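Local structure of 6-aminohexanoate-cyclic-dimer hydrolase (Arthrobacter sp., 3A2Q) at residues Asp9-Ala14 with Ser218-Ala223; Arg193-Pro198 with Gly231-Asp236; Gly269-Asp274 with Ser418-Ala423. The protein hydrolyses the cyclic dimer of 6-aminohexanoate, a nylon-6 by-product, to the linear dimer, as a homodimeric member of the amidase family. The protein carries 1 engineered substitution. All coordinates share one frame; numbering follows the deposited sequence.

Contact 1. Residues Asp9-Ala14 with Ser218-Ala223; sequences DATAQA and SVRDIA
Asp-9 and Asp-221 each turn a carboxylate to the other segment where two helix N-termini meet, one the N-cap of helix 10-19, the other in the first turn of helix 219-229. The short helical segments run at 81° to each other, their axes 9.7 Å apart at closest approach. Asp-221 presents its carboxylate to the start of the opposite helix: OD2 accepts from Ala-10 N at 2.7 Å and OD1 from Thr-11 N at 3.0 Å, both through syn lone pairs. Thr-11 OG1 donates to the same OD1, nearly along its C-O axis, so three donors hold this buried group, and the helix N-terminus would probably favour its negative charge.

Asp-9 uses its carboxylate twice over. OD1 caps its own helix at Ala-12 N, and also accepts from Arg-220 NH2 on its syn side; OD2 takes Arg-220 NE at 2.9 Å and Ser-218 OG, the latter from above the carboxylate plane. Arg-220 thus forms a side-on, two-nitrogen salt bridge, although the carboxylate and guanidinium planes are turned 43° apart. Stretched straight as far as NE, the arginine chain comes in roughly perpendicular to the Asp-9 side chain. Arg-220, bonded to Asp-9, probably eases the closeness of the two carboxylates, whose Asp-9 OD2 and Asp-221 OD1 lie 3.9 Å apart. Ser-218 is itself an N-cap, its OG accepting from Asp-221 N, while Glu-471 of helix 460-473 accepts from Val-219 N. Over one face of the guanidinium sits the methyl of Thr-11, CG2 lying 3.6 Å from Arg-220 CZ.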
# COMPACT_ATOMS: atom_id res chain seq x y z
N ASP A 9 -18.04 -3.06 -6.17
CA ASP A 9 -16.89 -3.57 -5.42
C ASP A 9 -16.80 -5.09 -5.56
O ASP A 9 -17.63 -5.72 -6.21
CB ASP A 9 -16.94 -3.15 -3.94
CG ASP A 9 -18.15 -3.70 -3.21
OD1 ASP A 9 -18.75 -4.68 -3.68
OD2 ASP A 9 -18.47 -3.15 -2.13
N ALA A 10 -15.77 -5.68 -4.95
CA ALA A 10 -15.57 -7.12 -5.03
C ALA A 10 -16.73 -7.93 -4.47
O ALA A 10 -17.11 -8.96 -5.03
CB ALA A 10 -14.27 -7.51 -4.32
N THR A 11 -17.30 -7.47 -3.36
CA THR A 11 -18.41 -8.16 -2.73
C THR A 11 -19.62 -8.20 -3.67
O THR A 11 -20.26 -9.25 -3.82
CB THR A 11 -18.82 -7.48 -1.42
OG1 THR A 11 -17.71 -7.50 -0.51
CG2 THR A 11 -20.00 -8.21 -0.78
N ALA A 12 -19.93 -7.07 -4.29
CA ALA A 12 -21.07 -7.00 -5.21
C ALA A 12 -20.80 -7.81 -6.48
O ALA A 12 -21.71 -8.44 -7.01
CB ALA A 12 -21.37 -5.55 -5.56
N GLN A 13 -19.57 -7.78 -6.96
CA GLN A 13 -19.21 -8.53 -8.16
C GLN A 13 -19.28 -10.03 -7.92
O GLN A 13 -19.63 -10.79 -8.83
CB GLN A 13 -17.81 -8.17 -8.63
CG GLN A 13 -17.72 -6.82 -9.30
CD GLN A 13 -16.35 -6.56 -9.88
OE1 GLN A 13 -15.74 -7.45 -10.46
NE2 GLN A 13 -15.87 -5.33 -9.73
N ALA A 14 -18.95 -10.45 -6.71
CA ALA A 14 -18.98 -11.86 -6.35
C ALA A 14 -20.43 -12.32 -6.31
O ALA A 14 -20.75 -13.43 -6.73
CB ALA A 14 -18.32 -12.08 -5.00
N SER A 218 -14.24 -0.14 -1.18
CA SER A 218 -15.22 -0.16 -0.10
C SER A 218 -14.58 -0.72 1.16
O SER A 218 -13.64 -1.52 1.09
CB SER A 218 -16.44 -1.01 -0.48
OG SER A 218 -16.10 -2.39 -0.54
N VAL A 219 -15.10 -0.32 2.31
CA VAL A 219 -14.55 -0.80 3.57
C VAL A 219 -14.89 -2.28 3.78
O VAL A 219 -14.10 -3.02 4.38
CB VAL A 219 -15.08 0.04 4.76
CG1 VAL A 219 -14.51 -0.50 6.07
CG2 VAL A 219 -14.67 1.50 4.57
N ARG A 220 -16.03 -2.73 3.27
CA ARG A 220 -16.40 -4.12 3.45
C ARG A 220 -15.46 -5.03 2.66
O ARG A 220 -15.17 -6.15 3.09
CB ARG A 220 -17.86 -4.36 3.06
CG ARG A 220 -18.18 -4.23 1.58
CD ARG A 220 -19.67 -4.48 1.35
NE ARG A 220 -20.01 -4.53 -0.07
CZ ARG A 220 -21.24 -4.80 -0.53
NH1 ARG A 220 -22.23 -5.04 0.32
NH2 ARG A 220 -21.46 -4.84 -1.83
N ASP A 221 -14.98 -4.56 1.52
CA ASP A 221 -14.06 -5.34 0.70
C ASP A 221 -12.75 -5.56 1.46
O ASP A 221 -12.15 -6.63 1.39
CB ASP A 221 -13.76 -4.63 -0.62
CG ASP A 221 -14.69 -5.06 -1.74
OD1 ASP A 221 -15.68 -5.77 -1.48
OD2 ASP A 221 -14.42 -4.68 -2.90
N ILE A 222 -12.29 -4.54 2.18
CA ILE A 222 -11.06 -4.65 2.95
C ILE A 222 -11.24 -5.67 4.07
O ILE A 222 -10.39 -6.53 4.29
CB ILE A 222 -10.65 -3.27 3.56
CG1 ILE A 222 -10.28 -2.30 2.43
CG2 ILE A 222 -9.47 -3.44 4.52
CD1 ILE A 222 -9.06 -2.73 1.63
N ALA A 223 -12.36 -5.58 4.78
CA ALA A 223 -12.65 -6.51 5.86
C ALA A 223 -12.65 -7.95 5.35
O ALA A 223 -12.08 -8.84 5.98
CB ALA A 223 -13.99 -6.17 6.50

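Contact 2. Residues Arg193-Pro198 with Gly231-Asp236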
# COMPACT_ATOMS: atom_id res chain seq x y z
N ARG A 193 0.07 -9.21 10.50
CA ARG A 193 -1.30 -9.63 10.18
C ARG A 193 -1.31 -10.49 8.93
O ARG A 193 -1.92 -11.56 8.90
CB ARG A 193 -2.20 -8.41 9.95
CG ARG A 193 -3.66 -8.75 9.62
CD ARG A 193 -4.39 -9.35 10.82
NE ARG A 193 -4.52 -8.39 11.92
CZ ARG A 193 -4.78 -8.72 13.18
NH1 ARG A 193 -4.94 -10.00 13.51
NH2 ARG A 193 -4.87 -7.78 14.11
N ILE A 194 -0.63 -10.02 7.88
CA ILE A 194 -0.58 -10.73 6.60
C ILE A 194 0.80 -11.29 6.31
O ILE A 194 1.78 -10.55 6.30
CB ILE A 194 -0.97 -9.80 5.43
CG1 ILE A 194 -2.35 -9.18 5.69
CG2 ILE A 194 -0.96 -10.58 4.12
CD1 ILE A 194 -2.85 -8.26 4.58
N SER A 195 0.87 -12.59 6.05
CA SER A 195 2.16 -13.21 5.76
C SER A 195 2.72 -12.87 4.38
O SER A 195 2.00 -12.93 3.39
CB SER A 195 2.05 -14.73 5.87
OG SER A 195 3.28 -15.32 5.51
N PRO A 196 4.01 -12.52 4.32
CA PRO A 196 4.70 -12.18 3.07
C PRO A 196 5.54 -13.39 2.63
O PRO A 196 6.30 -13.31 1.67
CB PRO A 196 5.60 -11.03 3.48
CG PRO A 196 6.05 -11.49 4.84
CD PRO A 196 4.80 -12.06 5.48
N GLY A 197 5.40 -14.49 3.36
CA GLY A 197 6.16 -15.70 3.08
C GLY A 197 5.63 -16.56 1.95
O GLY A 197 4.66 -16.20 1.28
N PRO A 198 6.21 -17.76 1.74
CA PRO A 198 7.33 -18.36 2.48
C PRO A 198 8.70 -17.68 2.36
O PRO A 198 9.60 -17.95 3.16
CB PRO A 198 7.37 -19.79 1.95
CG PRO A 198 6.83 -19.65 0.56
CD PRO A 198 5.69 -18.69 0.73
N GLY A 231 -3.36 -14.22 9.31
CA GLY A 231 -2.99 -15.39 10.08
C GLY A 231 -1.52 -15.76 10.05
O GLY A 231 -0.82 -15.51 9.06
N HIS A 232 -1.04 -16.37 11.13
CA HIS A 232 0.35 -16.78 11.23
C HIS A 232 0.68 -17.98 10.35
O HIS A 232 -0.02 -19.00 10.39
CB HIS A 232 0.70 -17.14 12.68
CG HIS A 232 2.12 -17.56 12.87
ND1 HIS A 232 3.18 -16.68 12.82
CD2 HIS A 232 2.67 -18.79 13.06
CE1 HIS A 232 4.31 -17.34 12.97
NE2 HIS A 232 4.03 -18.62 13.12
N ARG A 233 1.75 -17.87 9.57
CA ARG A 233 2.18 -18.96 8.70
C ARG A 233 3.59 -19.35 9.14
O ARG A 233 4.28 -18.57 9.80
CB ARG A 233 2.22 -18.53 7.22
CG ARG A 233 0.89 -17.97 6.66
CD ARG A 233 -0.30 -18.88 6.93
NE ARG A 233 -0.20 -20.20 6.31
CZ ARG A 233 -0.46 -20.47 5.04
NH1 ARG A 233 -0.84 -19.51 4.21
NH2 ARG A 233 -0.34 -21.71 4.59
N PRO A 234 4.03 -20.56 8.79
CA PRO A 234 5.37 -21.02 9.17
C PRO A 234 6.50 -20.06 8.80
O PRO A 234 6.65 -19.67 7.64
CB PRO A 234 5.50 -22.37 8.45
CG PRO A 234 4.08 -22.83 8.35
CD PRO A 234 3.33 -21.58 7.99
N GLY A 235 7.29 -19.68 9.80
CA GLY A 235 8.41 -18.79 9.54
C GLY A 235 8.12 -17.31 9.70
O GLY A 235 9.05 -16.51 9.83
N ASP A 236 6.84 -16.93 9.70
CA ASP A 236 6.50 -15.51 9.86
C ASP A 236 7.19 -14.96 11.10
O ASP A 236 7.08 -15.52 12.18
CB ASP A 236 4.99 -15.32 10.01
CG ASP A 236 4.25 -15.42 8.70
OD1 ASP A 236 4.91 -15.43 7.64
OD2 ASP A 236 3.01 -15.49 8.74
O HOH W 1 -1.10 -14.65 6.47
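Ser-195 and Asp-236 form the close-packed centre of this meeting of two loops. The serine hydroxyl donates to the carboxylate, OG to Asp-236 OD1 at 2.7 Å, using the syn lone pair of that oxygen. With its OG anti to the backbone N (chi1 176°), Ser-195 also reaches forward along its own chain and accepts from Gly-197 N at 3.1 Å, closing an ST turn. The hydroxyl is therefore held from both loops. The other carboxylate oxygen, OD2, turns back to its own loop, where Arg-233 N approaches from above the carboxylate plane at 2.8 Å. Beside these polar bonds the aliphatic part of Arg-233 packs alongside the serine, CG lying 3.5 Å from Ser-195 CB, before the chain, bent at chi2 and chi3, turns to a cation-pi contact with Tyr-102 of helix 102-110. An alanine in place of Asp-236 would remove both carboxylate oxygens and is likely to leave the Ser-195 hydroxyl and Arg-233 N without these acceptors, so that the hydroxyl could turn and the turn would lose its brace.

At the Gly-231 end the contact is looser. A single direct bond, Gly-231 N to Arg-193 O at 3.1 Å, joins the backbones, and next to it a water bridges Ser-195 N to Gly-231 O in place of direct contact. The Arg-193 side chain leaves the seam at CB, and its guanidinium has its partners elsewhere, in a salt bridge with Glu-460 and a bond to Pro-241 O. On the other loop, the backbone bond from Asp-236 N to Arg-233 O closes a type II beta turn with Gly-235 at its third position, so that one aspartate braces its own turn and ties it to the ST turn opposite.

Contact 3. Residues Gly269-Asp274 with Ser418-Ala423; sequences GDFALD and SLQMLA
With chi1 at 63°, Phe-271 places CG between its backbone N and carbonyl carbon, and the ring is carried toward helix 416-422. Gln-420 meets it with CG beside its own backbone N (chi1 -72°) and an extended chain beyond, so that the glutamine lies along the ring. The two side chains run antiparallel alongside one another, and the amide stacks over the ring with the planes 24° apart. Gln-420 CG makes a CH-pi contact, 3.7 Å from the ring centroid and almost exactly on its normal. Farther along, the amide nitrogen overlies the border of the same face, NE2 standing 3.3 Å from Phe-271 CD1. At the ring edge, in plane, the methyl of Ala-423 touches the far end, CB to Phe-271 CZ at 3.7 Å. Leu-419 is a more distant apolar neighbour.

No direct hydrogen bond crosses between the segments; instead a water accepts from Gln-420 NE2 at 3.0 Å and donates to Ala-272 O. Beside the ring, Asp-270 OD2 approaches Leu-419 CD2 but has its salt bridge with Arg-306. The contact packs the loop between strand 259-262 and helix 275-290, where Asp-274 is the N-cap, against helix 416-422, from which Met-421 and Leu-422 touch helix 176-182.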
# COMPACT_ATOMS: atom_id res chain seq x y z
N GLY A 269 7.44 20.38 12.03
CA GLY A 269 7.73 21.78 11.74
C GLY A 269 8.76 22.04 10.66
O GLY A 269 9.23 23.18 10.52
N ASP A 270 9.10 21.01 9.88
CA ASP A 270 10.08 21.17 8.82
C ASP A 270 9.51 21.47 7.43
O ASP A 270 10.24 21.58 6.45
CB ASP A 270 11.03 19.96 8.79
CG ASP A 270 10.32 18.64 8.54
OD1 ASP A 270 9.12 18.50 8.86
OD2 ASP A 270 11.00 17.72 8.03
N PHE A 271 8.18 21.60 7.37
CA PHE A 271 7.47 21.96 6.15
C PHE A 271 6.02 22.19 6.53
O PHE A 271 5.55 21.67 7.54
CB PHE A 271 7.61 20.89 5.05
CG PHE A 271 7.01 19.56 5.40
CD1 PHE A 271 5.63 19.39 5.45
CD2 PHE A 271 7.83 18.47 5.68
CE1 PHE A 271 5.08 18.15 5.79
CE2 PHE A 271 7.30 17.24 6.01
CZ PHE A 271 5.91 17.08 6.07
N ALA A 272 5.30 22.99 5.75
CA ALA A 272 3.91 23.29 6.06
C ALA A 272 2.95 22.27 5.46
O ALA A 272 3.03 21.94 4.27
CB ALA A 272 3.55 24.69 5.57
N LEU A 273 2.05 21.76 6.28
CA LEU A 273 1.07 20.81 5.80
C LEU A 273 0.17 21.54 4.80
O LEU A 273 -0.33 22.64 5.09
CB LEU A 273 0.23 20.27 6.96
CG LEU A 273 -0.95 19.37 6.57
CD1 LEU A 273 -0.43 18.10 5.89
CD2 LEU A 273 -1.75 19.02 7.81
N ASP A 274 -0.03 20.94 3.63
CA ASP A 274 -0.89 21.53 2.61
C ASP A 274 -2.28 21.78 3.20
O ASP A 274 -2.89 20.88 3.76
CB ASP A 274 -1.02 20.58 1.42
CG ASP A 274 -1.99 21.09 0.37
OD1 ASP A 274 -1.61 22.01 -0.38
OD2 ASP A 274 -3.13 20.59 0.31
N SER A 418 9.79 14.14 -1.94
CA SER A 418 9.32 12.80 -1.63
C SER A 418 9.00 12.69 -0.15
O SER A 418 8.05 12.00 0.24
CB SER A 418 10.39 11.75 -1.99
OG SER A 418 10.55 11.63 -3.40
N LEU A 419 9.78 13.37 0.68
CA LEU A 419 9.55 13.32 2.12
C LEU A 419 8.10 13.68 2.46
O LEU A 419 7.47 13.02 3.29
CB LEU A 419 10.51 14.27 2.85
CG LEU A 419 10.32 14.41 4.37
CD1 LEU A 419 10.43 13.05 5.04
CD2 LEU A 419 11.36 15.37 4.94
N GLN A 420 7.56 14.71 1.81
CA GLN A 420 6.19 15.13 2.10
C GLN A 420 5.12 14.11 1.73
O GLN A 420 4.00 14.18 2.22
CB GLN A 420 5.88 16.47 1.44
CG GLN A 420 6.57 17.65 2.11
CD GLN A 420 5.88 18.98 1.82
OE1 GLN A 420 6.44 19.85 1.16
NE2 GLN A 420 4.66 19.13 2.32
N MET A 421 5.46 13.16 0.87
CA MET A 421 4.50 12.13 0.49
C MET A 421 4.37 11.08 1.60
O MET A 421 3.29 10.55 1.84
CB MET A 421 4.96 11.41 -0.78
CG MET A 421 5.07 12.29 -2.02
SD MET A 421 3.50 12.97 -2.52
CE MET A 421 2.72 11.53 -3.26
N LEU A 422 5.47 10.80 2.29
CA LEU A 422 5.47 9.77 3.33
C LEU A 422 5.65 10.18 4.79
O LEU A 422 5.66 9.32 5.68
CB LEU A 422 6.53 8.70 2.97
CG LEU A 422 7.97 9.18 2.71
CD1 LEU A 422 8.61 9.65 4.01
CD2 LEU A 422 8.79 8.03 2.12
N ALA A 423 5.78 11.48 5.06
CA ALA A 423 5.99 11.94 6.44
C ALA A 423 4.89 11.53 7.43
O ALA A 423 5.18 11.27 8.59
CB ALA A 423 6.19 13.45 6.46
O HOH W 2 2.82 21.19 1.18

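Overall arrangement
None of the three contacts is wholly core: contacts 1 and 2 are partly buried, whereas contact 3 lies at the surface. Contact 1 joins two helix starts by a salt bridge and by carboxylate bonds to backbone N-H and hydroxyl groups, contact 2 two irregular loops by a serine-aspartate bond, a backbone bond and a water, and contact 3 a loop to a helix mainly by stacking over an aromatic ring. Contacts 1 and 2 alternate along the chain and flank the same element, since helix 219-229 begins in 218-223 and leads into 231-236; their nearest atoms are about 8 Å apart. Contact 3 follows later in sequence, on the opposite side of the chain's centre from both, with centres 32 and 33 Å away.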